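Local coordinates for putative cell adhesion protein (Parabacteroides distasonis, PDB 3LIU), which belongs to the FimA/Mfa1 fimbrillin family and probably serves as a building subunit of bacterial adhesive pili (fimbriae), at residues G151-K156 with G160-G165; L132-V137 with N142-D147; I205-G210 with S255-L260. All coordinates share one frame; numbering follows the deposited sequence.

How the contacts relate
Contacts 1 and 2 belong to one corner of the fold, their centres about 8 Å apart and both within the FimA family region. Strand 158-162 of contact 1 lies beside strand 141-144 of contact 2: Lys161 O is 2.8 Å from Tyr143 N, a probable hydrogen bond, and Glu162 OE1 is likewise 2.8 Å from Tyr146 N. Contact 1 is a hairpin at the surface, and contact 2 joins the strand next to it to strand 127-136. Contact 3 lies across the chain's centre from both, with its centre about 49 Å from that of contact 1 and 43 Å from that of contact 2. Its nearest atoms stay about 28 and 25 Å from theirs.

Contact 1: G151-K156 with G160-G165; sequences GDITVK and GKEVYG
Gly151 with Glu162 and Ile153 with Gly160 make the two antiparallel hydrogen-bonded pairs of a beta hairpin, and Asp152 with Lys161 forms the non-hydrogen-bonded pair between them. The backbone grip is the tight part. Glu162 N reaches Gly151 O at 2.9 Å, and Gly151 N returns to Glu162 O in the carbonyl plane, on a lone pair. Nearer the turn, Gly160 N meets Ile153 O almost head-on at 2.9 Å. The answering bond from Ile153 N to Gly160 O is longer, 3.2 Å, with its donor 51° above the carbonyl plane. CA-H...O contacts from Lys161 CA to Gly151 O and from Asp152 CA to Gly160 O fill in the middle pair. At its backbone angles Gly151 has no place for a CB, which would jam against the preceding carbonyl oxygen.

On the face bearing Ile153 and Glu162, Ile153 CD1 lies across Glu162 CB at 4.2 Å. With CG anti to the backbone N (chi1 173°) and a bend at chi2, Glu162 carries its carboxylate away from the hairpin partner. There OE2 takes Gly165 N at 2.8 Å on its anti side, and Tyr164 N only weakly, so the buried charge is met by backbone N-H groups.

The face of Asp152 and Lys161 is looser, with Asp152 exposed to solvent. Asp152 OD1 rests against the aliphatic part of Lys161, 3.5 Å from its CG, while Lys161 NZ extends to 5.8 Å from the same OD1, too far for a salt bridge.

The other edge of strand 158-162 pairs in parallel with strand 141-144, which puts it between that strand and strand 151-155; Lys161 bonds there to Thr141. Glu162 OE2 also accepts from Gly145 N, and Ile153 packs on Tyr146 and Asp147.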
ATOM      1  N   GLY A 151      31.185 -16.697   1.292  1.00 20.28           N
ATOM      2  CA  GLY A 151      32.402 -17.330   0.830  1.00 21.96           C
ATOM      3  C   GLY A 151      32.755 -17.047  -0.613  1.00 22.86           C
ATOM      4  O   GLY A 151      32.017 -16.379  -1.347  1.00 22.47           O
ATOM      5  N   ASP A 152      33.895 -17.574  -1.030  1.00 21.94           N
ATOM      6  CA  ASP A 152      34.410 -17.253  -2.345  1.00 23.55           C
ATOM      7  C   ASP A 152      33.576 -17.960  -3.392  1.00 21.22           C
ATOM      8  O   ASP A 152      33.313 -19.124  -3.266  1.00 22.53           O
ATOM      9  CB  ASP A 152      35.897 -17.591  -2.429  1.00 23.54           C
ATOM     10  CG  ASP A 152      36.728 -16.771  -1.446  1.00 27.14           C
ATOM     11  OD1 ASP A 152      36.228 -15.736  -0.944  1.00 35.27           O
ATOM     12  OD2 ASP A 152      37.875 -17.154  -1.157  1.00 33.34           O
ATOM     13  N   ILE A 153      33.092 -17.227  -4.378  1.00 21.10           N
ATOM     14  CA  ILE A 153      32.327 -17.817  -5.456  1.00 20.35           C
ATOM     15  C   ILE A 153      32.790 -17.225  -6.774  1.00 21.14           C
ATOM     16  O   ILE A 153      33.574 -16.259  -6.788  1.00 23.71           O
ATOM     17  CB  ILE A 153      30.811 -17.612  -5.279  1.00 21.49           C
ATOM     18  CG1 ILE A 153      30.411 -16.135  -5.446  1.00 20.70           C
ATOM     19  CG2 ILE A 153      30.375 -18.182  -3.937  1.00 19.48           C
ATOM     20  CD1 ILE A 153      28.886 -15.913  -5.503  1.00 21.06           C
ATOM     21  N   THR A 154      32.338 -17.824  -7.870  1.00 20.87           N
ATOM     22  CA  THR A 154      32.571 -17.266  -9.211  1.00 21.43           C
ATOM     23  C   THR A 154      31.264 -17.179  -9.955  1.00 20.95           C
ATOM     24  O   THR A 154      30.459 -18.113  -9.959  1.00 23.15           O
ATOM     25  CB  THR A 154      33.625 -18.067 -10.013  1.00 21.30           C
ATOM     26  OG1 THR A 154      34.895 -17.889  -9.391  1.00 23.35           O
ATOM     27  CG2 THR A 154      33.722 -17.570 -11.455  1.00 21.66           C
ATOM     28  N   VAL A 155      31.033 -16.015 -10.535  1.00 22.56           N
ATOM     29  CA  VAL A 155      29.818 -15.739 -11.255  1.00 22.83           C
ATOM     30  C   VAL A 155      30.257 -15.200 -12.621  1.00 24.56           C
ATOM     31  O   VAL A 155      30.984 -14.183 -12.721  1.00 25.27           O
ATOM     32  CB  VAL A 155      28.937 -14.752 -10.471  1.00 23.44           C
ATOM     33  CG1 VAL A 155      27.602 -14.557 -11.160  1.00 19.90           C
ATOM     34  CG2 VAL A 155      28.744 -15.258  -9.037  1.00 19.81           C
ATOM     35  N   LYS A 156      29.873 -15.929 -13.668  1.00 25.63           N
ATOM     36  CA  LYS A 156      30.259 -15.577 -15.044  1.00 25.95           C
ATOM     37  C   LYS A 156      31.749 -15.289 -15.149  1.00 25.38           C
ATOM     38  O   LYS A 156      32.155 -14.280 -15.714  1.00 29.72           O
ATOM     39  CB  LYS A 156      29.426 -14.378 -15.506  1.00 24.57           C
ATOM     40  CG  LYS A 156      27.952 -14.635 -15.264  1.00 29.12           C
ATOM     41  CD  LYS A 156      27.021 -13.876 -16.182  1.00 29.14           C
ATOM     42  CE  LYS A 156      25.574 -14.330 -15.928  1.00 36.47           C
ATOM     43  NZ  LYS A 156      24.553 -13.662 -16.821  1.00 33.18           N
ATOM     44  N   GLY A 160      34.916 -13.710  -6.818  1.00 20.49           N
ATOM     45  CA  GLY A 160      34.777 -12.713  -5.773  1.00 18.80           C
ATOM     46  C   GLY A 160      34.293 -13.369  -4.500  1.00 18.25           C
ATOM     47  O   GLY A 160      34.692 -14.484  -4.177  1.00 17.86           O
ATOM     48  N   LYS A 161      33.440 -12.689  -3.761  1.00 15.15           N
ATOM     49  CA  LYS A 161      33.022 -13.206  -2.461  1.00 16.79           C
ATOM     50  C   LYS A 161      31.597 -12.816  -2.175  1.00 14.55           C
ATOM     51  O   LYS A 161      31.246 -11.630  -2.285  1.00 16.29           O
ATOM     52  CB  LYS A 161      33.907 -12.647  -1.368  1.00 16.83           C
ATOM     53  CG  LYS A 161      33.756 -13.381  -0.031  1.00 27.47           C
ATOM     54  CD  LYS A 161      34.392 -12.588   1.101  1.00 34.06           C
ATOM     55  CE  LYS A 161      34.514 -13.414   2.349  1.00 39.20           C
ATOM     56  NZ  LYS A 161      34.340 -12.583   3.544  1.00 36.37           N
ATOM     57  N   GLU A 162      30.782 -13.811  -1.854  1.00 15.14           N
ATOM     58  CA  GLU A 162      29.436 -13.566  -1.344  1.00 18.31           C
ATOM     59  C   GLU A 162      29.570 -13.109   0.125  1.00 16.09           C
ATOM     60  O   GLU A 162      30.192 -13.780   0.962  1.00 16.20           O
ATOM     61  CB  GLU A 162      28.585 -14.828  -1.458  1.00 17.65           C
ATOM     62  CG  GLU A 162      27.203 -14.720  -0.792  1.00 22.31           C
ATOM     63  CD  GLU A 162      26.304 -13.741  -1.485  1.00 17.80           C
ATOM     64  OE1 GLU A 162      26.340 -13.673  -2.739  1.00 13.18           O
ATOM     65  OE2 GLU A 162      25.534 -13.049  -0.777  1.00 16.42           O
ATOM     66  N   VAL A 163      29.009 -11.948   0.416  1.00 17.16           N
ATOM     67  CA  VAL A 163      29.201 -11.307   1.704  1.00 15.08           C
ATOM     68  C   VAL A 163      27.922 -11.238   2.531  1.00 16.05           C
ATOM     69  O   VAL A 163      27.959 -10.855   3.683  1.00 17.93           O
ATOM     70  CB  VAL A 163      29.828  -9.897   1.553  1.00 16.45           C
ATOM     71  CG1 VAL A 163      31.182  -9.983   0.862  1.00 19.15           C
ATOM     72  CG2 VAL A 163      28.891  -8.924   0.835  1.00 14.87           C
ATOM     73  N   TYR A 164      26.802 -11.654   1.959  1.00 17.61           N
ATOM     74  CA  TYR A 164      25.508 -11.670   2.647  1.00 16.19           C
ATOM     75  C   TYR A 164      25.084 -13.114   2.902  1.00 15.63           C
ATOM     76  O   TYR A 164      24.800 -13.481   4.043  1.00 15.21           O
ATOM     77  CB  TYR A 164      24.462 -10.945   1.802  1.00 13.35           C
ATOM     78  CG  TYR A 164      23.002 -11.182   2.150  1.00 16.60           C
ATOM     79  CD1 TYR A 164      22.440 -10.650   3.314  1.00 14.70           C
ATOM     80  CD2 TYR A 164      22.171 -11.854   1.280  1.00 17.04           C
ATOM     81  CE1 TYR A 164      21.079 -10.841   3.635  1.00 17.89           C
ATOM     82  CE2 TYR A 164      20.794 -12.031   1.574  1.00 21.63           C
ATOM     83  CZ  TYR A 164      20.268 -11.516   2.751  1.00 20.27           C
ATOM     84  OH  TYR A 164      18.932 -11.703   3.063  1.00 28.85           O
ATOM     85  N   GLY A 165      25.017 -13.935   1.862  1.00 15.76           N
ATOM     86  CA  GLY A 165      24.943 -15.394   2.082  1.00 15.62           C
ATOM     87  C   GLY A 165      23.602 -16.059   2.400  1.00 16.99           C
ATOM     88  O   GLY A 165      23.576 -17.228   2.806  1.00 16.74           O
TER

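Contact 2: L132-V137 with N142-D147; sequences LDVTLV and NYIGYD
Asn142 clasping the backbone of Val137, with Ile144 packed on Leu132 and Val134, makes a buried side-chain contact between two strands that are not sheet neighbours. The strand segments run nearly antiparallel, at 162°, with their axes 8.5 Å apart, as for layers packed face to face. This is consistent with a sandwich of the transthyretin-like kind: strand 127-136 pairs with strand 82-90, and strand 141-144 with strands 16-24 and 158-162.

The apolar half is held by Ile144. Its CG2 branch meets Leu132 CD1 at 3.9 Å, the two side chains lying alongside with their ends pointing opposite ways. Its other branch ends in CD1, 4.2 Å from Val134 CG2. Tyr164 touches both Leu132 and Ile144, and Leu19 adds to the cover of Ile144.

The polar half is the amide of Asn142. Val137 N donates to OD1 at 2.9 Å in an almost straight bond (176°), somewhat tilted from the carbonyl plane of the amide. ND2 gives a hydrogen to Val137 O at 3.0 Å, meeting a lone pair in that carbonyl's plane and leaving nearly within its own amide plane. ND2 also donates to Gln18 O on strand 16-24. With CG beside its backbone N (chi1 -66°), the amide reaches across to Val137 as Leu136 CD2 packs 3.8 Å from Asn142 CB. Were Asn142 replaced by an alanine, Val137 N and O and Gln18 O would probably lose these mates, and a gap would be likely where the amide carbon packs on Leu136 CD2.

Three bonds therefore fix the amide's rotation and satisfy backbone atoms of Val137 and Gln18 where strand 127-136 ends, while the rest of the interface relies on branched aliphatic side chains.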
ATOM      1  N   LEU A 132      20.570  -4.360   5.284  1.00 12.06           N
ATOM      2  CA  LEU A 132      21.545  -5.459   5.370  1.00 16.79           C
ATOM      3  C   LEU A 132      22.820  -4.963   6.006  1.00 16.66           C
ATOM      4  O   LEU A 132      23.210  -3.810   5.817  1.00 18.81           O
ATOM      5  CB  LEU A 132      21.878  -6.012   3.961  1.00 16.78           C
ATOM      6  CG  LEU A 132      20.664  -6.349   3.079  1.00 20.42           C
ATOM      7  CD1 LEU A 132      21.049  -6.824   1.671  1.00 20.89           C
ATOM      8  CD2 LEU A 132      19.863  -7.407   3.757  1.00 19.65           C
ATOM      9  N   ASP A 133      23.466  -5.813   6.782  1.00 14.61           N
ATOM     10  CA  ASP A 133      24.788  -5.506   7.307  1.00 17.92           C
ATOM     11  C   ASP A 133      25.828  -6.451   6.698  1.00 15.51           C
ATOM     12  O   ASP A 133      25.754  -7.640   6.917  1.00 19.20           O
ATOM     13  CB  ASP A 133      24.779  -5.623   8.842  1.00 19.17           C
ATOM     14  CG  ASP A 133      26.153  -5.366   9.452  1.00 28.25           C
ATOM     15  OD1 ASP A 133      26.763  -4.314   9.143  1.00 36.12           O
ATOM     16  OD2 ASP A 133      26.621  -6.211  10.236  1.00 41.99           O
ATOM     17  N   VAL A 134      26.801  -5.926   5.979  1.00 11.52           N
ATOM     18  CA  VAL A 134      27.810  -6.730   5.312  1.00 13.89           C
ATOM     19  C   VAL A 134      29.205  -6.125   5.464  1.00 15.28           C
ATOM     20  O   VAL A 134      29.362  -4.925   5.737  1.00 15.34           O
ATOM     21  CB  VAL A 134      27.502  -6.874   3.800  1.00 16.60           C
ATOM     22  CG1 VAL A 134      26.148  -7.548   3.601  1.00  9.67           C
ATOM     23  CG2 VAL A 134      27.581  -5.520   3.082  1.00 15.63           C
ATOM     24  N   THR A 135      30.223  -6.954   5.296  1.00 16.48           N
ATOM     25  CA  THR A 135      31.603  -6.445   5.219  1.00 18.36           C
ATOM     26  C   THR A 135      32.127  -6.626   3.802  1.00 18.55           C
ATOM     27  O   THR A 135      32.275  -7.747   3.312  1.00 17.24           O
ATOM     28  CB  THR A 135      32.508  -7.099   6.262  1.00 19.66           C
ATOM     29  OG1 THR A 135      31.937  -6.850   7.543  1.00 19.17           O
ATOM     30  CG2 THR A 135      33.970  -6.530   6.204  1.00 17.54           C
ATOM     31  N   LEU A 136      32.354  -5.500   3.138  1.00 20.03           N
ATOM     32  CA  LEU A 136      32.839  -5.496   1.761  1.00 18.46           C
ATOM     33  C   LEU A 136      34.356  -5.643   1.780  1.00 18.87           C
ATOM     34  O   LEU A 136      35.043  -4.924   2.490  1.00 18.70           O
ATOM     35  CB  LEU A 136      32.394  -4.203   1.032  1.00 18.20           C
ATOM     36  CG  LEU A 136      30.866  -3.949   0.953  1.00 17.11           C
ATOM     37  CD1 LEU A 136      30.497  -2.492   0.580  1.00 14.42           C
ATOM     38  CD2 LEU A 136      30.175  -4.934   0.011  1.00 12.09           C
ATOM     39  N   VAL A 137      34.869  -6.584   0.995  1.00 21.09           N
ATOM     40  CA  VAL A 137      36.303  -6.873   0.929  1.00 20.82           C
ATOM     41  C   VAL A 137      36.927  -6.013  -0.158  1.00 19.81           C
ATOM     42  O   VAL A 137      36.369  -5.850  -1.250  1.00 18.71           O
ATOM     43  CB  VAL A 137      36.540  -8.369   0.658  1.00 20.84           C
ATOM     44  CG1 VAL A 137      38.019  -8.670   0.427  1.00 20.55           C
ATOM     45  CG2 VAL A 137      36.017  -9.163   1.821  1.00 21.00           C
ATOM     46  N   ASN A 142      32.411  -8.022  -4.637  1.00 15.78           N
ATOM     47  CA  ASN A 142      31.540  -8.507  -3.568  1.00 16.03           C
ATOM     48  C   ASN A 142      30.148  -8.787  -4.112  1.00 15.69           C
ATOM     49  O   ASN A 142      29.565  -7.944  -4.806  1.00 14.06           O
ATOM     50  CB  ASN A 142      31.421  -7.509  -2.424  1.00 17.79           C
ATOM     51  CG  ASN A 142      32.718  -7.320  -1.694  1.00 16.66           C
ATOM     52  OD1 ASN A 142      33.001  -8.021  -0.715  1.00 15.82           O
ATOM     53  ND2 ASN A 142      33.514  -6.376  -2.154  1.00 11.56           N
ATOM     54  N   TYR A 143      29.610  -9.952  -3.760  1.00 10.47           N
ATOM     55  CA  TYR A 143      28.282 -10.322  -4.204  1.00 12.32           C
ATOM     56  C   TYR A 143      27.304 -10.316  -3.023  1.00 11.62           C
ATOM     57  O   TYR A 143      27.655 -10.733  -1.907  1.00 13.04           O
ATOM     58  CB  TYR A 143      28.327 -11.720  -4.833  1.00 14.01           C
ATOM     59  CG  TYR A 143      29.124 -11.819  -6.106  1.00 13.56           C
ATOM     60  CD1 TYR A 143      28.600 -11.349  -7.291  1.00 20.97           C
ATOM     61  CD2 TYR A 143      30.379 -12.417  -6.122  1.00 15.75           C
ATOM     62  CE1 TYR A 143      29.303 -11.424  -8.449  1.00 20.38           C
ATOM     63  CE2 TYR A 143      31.095 -12.508  -7.289  1.00 20.56           C
ATOM     64  CZ  TYR A 143      30.541 -11.997  -8.452  1.00 22.24           C
ATOM     65  OH  TYR A 143      31.190 -12.055  -9.648  1.00 21.23           O
ATOM     66  N   ILE A 144      26.090  -9.824  -3.267  1.00 14.07           N
ATOM     67  CA  ILE A 144      25.006  -9.953  -2.316  1.00 11.45           C
ATOM     68  C   ILE A 144      23.837 -10.627  -2.988  1.00 12.19           C
ATOM     69  O   ILE A 144      23.217 -10.088  -3.933  1.00 11.95           O
ATOM     70  CB  ILE A 144      24.587  -8.595  -1.737  1.00 13.93           C
ATOM     71  CG1 ILE A 144      25.777  -7.968  -1.005  1.00 13.08           C
ATOM     72  CG2 ILE A 144      23.346  -8.763  -0.826  1.00 11.27           C
ATOM     73  CD1 ILE A 144      25.519  -6.542  -0.471  1.00 15.01           C
ATOM     74  N   GLY A 145      23.534 -11.823  -2.500  1.00 12.72           N
ATOM     75  CA  GLY A 145      22.381 -12.576  -2.957  1.00 11.92           C
ATOM     76  C   GLY A 145      22.662 -13.667  -3.972  1.00 12.94           C
ATOM     77  O   GLY A 145      21.717 -14.232  -4.527  1.00 16.81           O
ATOM     78  N   TYR A 146      23.939 -13.993  -4.196  1.00 11.98           N
ATOM     79  CA  TYR A 146      24.313 -14.934  -5.254  1.00 14.13           C
ATOM     80  C   TYR A 146      24.606 -16.337  -4.740  1.00 16.98           C
ATOM     81  O   TYR A 146      24.933 -17.229  -5.525  1.00 19.14           O
ATOM     82  CB  TYR A 146      25.535 -14.405  -5.999  1.00 11.76           C
ATOM     83  CG  TYR A 146      25.254 -13.296  -6.946  1.00 15.75           C
ATOM     84  CD1 TYR A 146      25.032 -11.996  -6.490  1.00 19.81           C
ATOM     85  CD2 TYR A 146      25.221 -13.530  -8.315  1.00 21.25           C
ATOM     86  CE1 TYR A 146      24.793 -10.961  -7.389  1.00 21.71           C
ATOM     87  CE2 TYR A 146      24.995 -12.507  -9.215  1.00 19.51           C
ATOM     88  CZ  TYR A 146      24.759 -11.232  -8.747  1.00 21.02           C
ATOM     89  OH  TYR A 146      24.534 -10.233  -9.662  1.00 26.20           O
ATOM     90  N   ASP A 147      24.511 -16.543  -3.433  1.00 17.87           N
ATOM     91  CA  ASP A 147      24.697 -17.880  -2.867  1.00 19.30           C
ATOM     92  C   ASP A 147      24.020 -17.946  -1.509  1.00 20.28           C
ATOM     93  O   ASP A 147      23.677 -16.909  -0.929  1.00 17.72           O
ATOM     94  CB  ASP A 147      26.173 -18.173  -2.720  1.00 18.14           C
ATOM     95  CG  ASP A 147      26.483 -19.649  -2.744  1.00 22.58           C
ATOM     96  OD1 ASP A 147      25.547 -20.466  -2.873  1.00 21.24           O
ATOM     97  OD2 ASP A 147      27.673 -19.971  -2.624  1.00 22.73           O
TER

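Contact 3: I205-G210 with S255-L260; sequences IASAKG and SYKKGL
Ala206 and Ser207 meet the side chain of Lys257 where strand 193-213 is interrupted and the loop between strands 238-240 and 262-263 passes over it. The direct touching between the two segments is by van der Waals contact alone and is light. Lys257 CG stands 4.3 Å from Ala206 CB and 4.2 Å from Ser207 OG, so the aliphatic root of the lysine does the packing. Ala206 is backed by Val240, and Ser207 by Tyr238 and Asn305.

Water supplies the polar link between the segments. One molecule lies 2.8 Å from Ser207 OG and 2.7 Å from Tyr256 O, bridging the two, so the serine hydroxyl is tied to the loop backbone one residue before the lysine it touches. Ser207 OG also hydrogen-bonds Gln261 NE2, a second tie to this part of the chain. The backbone of Ser207 is in the left-handed helical region (phi 52°, psi 44°), the kink that breaks the strand, and its carbonyl oxygen bonds Thr307 OG1.

The lysine's own hydrogen bonds stay within its loop. Lys257 leaves its backbone with CG anti to N, then bends at chi2 (-83°) and runs extended to its tip. This folds NZ back to Gly259 O, which it meets at 2.9 Å nearly in line with the carbonyl bond. NZ donates to Asp252 O as well, so the ammonium group clips two points of its own loop together. From outside the loop, Asn305 OD1 holds the neighbouring Lys258 N.

The chemistry thus divides along the lysine: its CG against Ala206 and Ser207, its charge among loop carbonyls, which would be expected to stabilise it in this buried setting. Ser207 joins the loop to the kinked strand through one water and through Gln261.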
ATOM      1  N   ILE A 205     -12.279   4.745  -2.561  1.00 11.54           N
ATOM      2  CA  ILE A 205     -11.500   4.754  -1.344  1.00 10.97           C
ATOM      3  C   ILE A 205     -11.370   6.176  -0.821  1.00 12.30           C
ATOM      4  O   ILE A 205     -11.206   7.105  -1.626  1.00 12.13           O
ATOM      5  CB  ILE A 205     -10.068   4.205  -1.600  1.00 12.38           C
ATOM      6  CG1 ILE A 205     -10.119   2.803  -2.189  1.00 14.38           C
ATOM      7  CG2 ILE A 205      -9.205   4.271  -0.290  1.00  9.31           C
ATOM      8  CD1 ILE A 205     -10.860   1.744  -1.378  1.00 14.37           C
ATOM      9  N   ALA A 206     -11.461   6.352   0.498  1.00  9.64           N
ATOM     10  CA  ALA A 206     -11.292   7.688   1.136  1.00 11.61           C
ATOM     11  C   ALA A 206     -10.231   7.574   2.226  1.00 10.93           C
ATOM     12  O   ALA A 206     -10.033   6.507   2.779  1.00  9.78           O
ATOM     13  CB  ALA A 206     -12.631   8.197   1.728  1.00  8.75           C
ATOM     14  N   SER A 207      -9.561   8.672   2.566  1.00 11.73           N
ATOM     15  CA  SER A 207      -8.485   8.643   3.550  1.00  9.83           C
ATOM     16  C   SER A 207      -7.401   7.604   3.297  1.00 11.69           C
ATOM     17  O   SER A 207      -6.925   6.962   4.226  1.00  9.66           O
ATOM     18  CB  SER A 207      -9.024   8.485   4.985  1.00 15.07           C
ATOM     19  OG  SER A 207      -9.903   9.556   5.286  1.00 11.32           O
ATOM     20  N   ALA A 208      -6.965   7.501   2.038  1.00 12.11           N
ATOM     21  CA  ALA A 208      -5.765   6.742   1.668  1.00  9.36           C
ATOM     22  C   ALA A 208      -4.579   7.641   1.984  1.00  9.52           C
ATOM     23  O   ALA A 208      -4.531   8.773   1.491  1.00 12.48           O
ATOM     24  CB  ALA A 208      -5.794   6.406   0.143  1.00  5.41           C
ATOM     25  N   LYS A 209      -3.648   7.186   2.817  1.00  9.48           N
ATOM     26  CA  LYS A 209      -2.420   7.954   2.998  1.00  9.40           C
ATOM     27  C   LYS A 209      -1.689   7.971   1.663  1.00 11.54           C
ATOM     28  O   LYS A 209      -1.460   6.929   1.042  1.00 10.42           O
ATOM     29  CB  LYS A 209      -1.577   7.429   4.136  1.00  8.44           C
ATOM     30  CG  LYS A 209      -2.123   7.863   5.484  1.00 10.99           C
ATOM     31  CD  LYS A 209      -1.196   7.653   6.630  1.00  7.18           C
ATOM     32  CE  LYS A 209      -1.786   8.242   7.932  1.00  7.86           C
ATOM     33  NZ  LYS A 209      -0.951   8.010   9.126  1.00  9.21           N
ATOM     34  N   GLY A 210      -1.384   9.173   1.187  1.00 10.76           N
ATOM     35  CA  GLY A 210      -0.775   9.313  -0.117  1.00 10.43           C
ATOM     36  C   GLY A 210       0.712   9.469  -0.065  1.00 10.40           C
ATOM     37  O   GLY A 210       1.350   9.675  -1.097  1.00  9.89           O
ATOM     38  N   SER A 255     -18.820  12.835   9.736  1.00 13.89           N
ATOM     39  CA  SER A 255     -18.262  12.083  10.898  1.00 12.82           C
ATOM     40  C   SER A 255     -17.261  10.976  10.469  1.00 12.06           C
ATOM     41  O   SER A 255     -16.351  10.617  11.213  1.00 12.34           O
ATOM     42  CB  SER A 255     -19.389  11.492  11.765  1.00 15.84           C
ATOM     43  OG  SER A 255     -20.090  10.476  11.065  1.00 15.58           O
ATOM     44  N   TYR A 256     -17.388  10.495   9.243  1.00 12.14           N
ATOM     45  CA  TYR A 256     -16.559   9.428   8.758  1.00 11.27           C
ATOM     46  C   TYR A 256     -15.228   9.856   8.090  1.00 14.07           C
ATOM     47  O   TYR A 256     -14.344   9.028   7.891  1.00 10.99           O
ATOM     48  CB  TYR A 256     -17.366   8.603   7.771  1.00 15.90           C
ATOM     49  CG  TYR A 256     -18.488   7.736   8.341  1.00 13.75           C
ATOM     50  CD1 TYR A 256     -18.631   7.515   9.701  1.00 13.78           C
ATOM     51  CD2 TYR A 256     -19.360   7.066   7.480  1.00 13.84           C
ATOM     52  CE1 TYR A 256     -19.616   6.664  10.189  1.00 18.37           C
ATOM     53  CE2 TYR A 256     -20.364   6.220   7.965  1.00 15.89           C
ATOM     54  CZ  TYR A 256     -20.470   6.009   9.307  1.00 13.94           C
ATOM     55  OH  TYR A 256     -21.438   5.169   9.806  1.00 23.54           O
ATOM     56  N   LYS A 257     -15.092  11.132   7.729  1.00 10.91           N
ATOM     57  CA  LYS A 257     -14.030  11.563   6.829  1.00 10.76           C
ATOM     58  C   LYS A 257     -13.857  13.054   7.013  1.00 11.58           C
ATOM     59  O   LYS A 257     -14.806  13.833   6.740  1.00 10.78           O
ATOM     60  CB  LYS A 257     -14.418  11.230   5.378  1.00 10.73           C
ATOM     61  CG  LYS A 257     -13.449  11.612   4.286  1.00 11.25           C
ATOM     62  CD  LYS A 257     -13.541  13.045   3.829  1.00 15.15           C
ATOM     63  CE  LYS A 257     -12.842  13.259   2.492  1.00 16.90           C
ATOM     64  NZ  LYS A 257     -12.992  14.698   2.002  1.00 15.71           N
ATOM     65  N   LYS A 258     -12.677  13.455   7.502  1.00 10.88           N
ATOM     66  CA  LYS A 258     -12.372  14.852   7.753  1.00 11.12           C
ATOM     67  C   LYS A 258     -11.411  15.400   6.725  1.00 12.84           C
ATOM     68  O   LYS A 258     -10.584  14.669   6.170  1.00 12.43           O
ATOM     69  CB  LYS A 258     -11.799  15.061   9.167  1.00  9.26           C
ATOM     70  CG  LYS A 258     -12.745  14.692  10.290  1.00 19.31           C
ATOM     71  CD  LYS A 258     -14.083  15.477  10.191  1.00 22.08           C
ATOM     72  CE  LYS A 258     -15.016  15.233  11.324  1.00 25.96           C
ATOM     73  NZ  LYS A 258     -16.275  16.058  11.153  1.00 23.75           N
ATOM     74  N   GLY A 259     -11.544  16.704   6.482  1.00 10.75           N
ATOM     75  CA  GLY A 259     -10.631  17.470   5.659  1.00 12.44           C
ATOM     76  C   GLY A 259     -10.874  17.482   4.154  1.00 13.95           C
ATOM     77  O   GLY A 259     -11.503  16.579   3.568  1.00 14.04           O
ATOM     78  N   LEU A 260     -10.339  18.511   3.513  1.00 15.22           N
ATOM     79  CA  LEU A 260     -10.242  18.512   2.069  1.00 12.89           C
ATOM     80  C   LEU A 260      -9.048  17.639   1.722  1.00 12.25           C
ATOM     81  O   LEU A 260      -7.915  18.010   1.921  1.00 11.06           O
ATOM     82  CB  LEU A 260     -10.069  19.933   1.519  1.00 14.83           C
ATOM     83  CG  LEU A 260      -9.859  20.173   0.015  1.00 14.06           C
ATOM     84  CD1 LEU A 260     -11.016  19.615  -0.813  1.00 12.69           C
ATOM     85  CD2 LEU A 260      -9.702  21.701  -0.290  1.00 15.64           C
TER
HETATM   86  O   HOH W   1     -11.934   8.410   6.774  1.00 10.24           O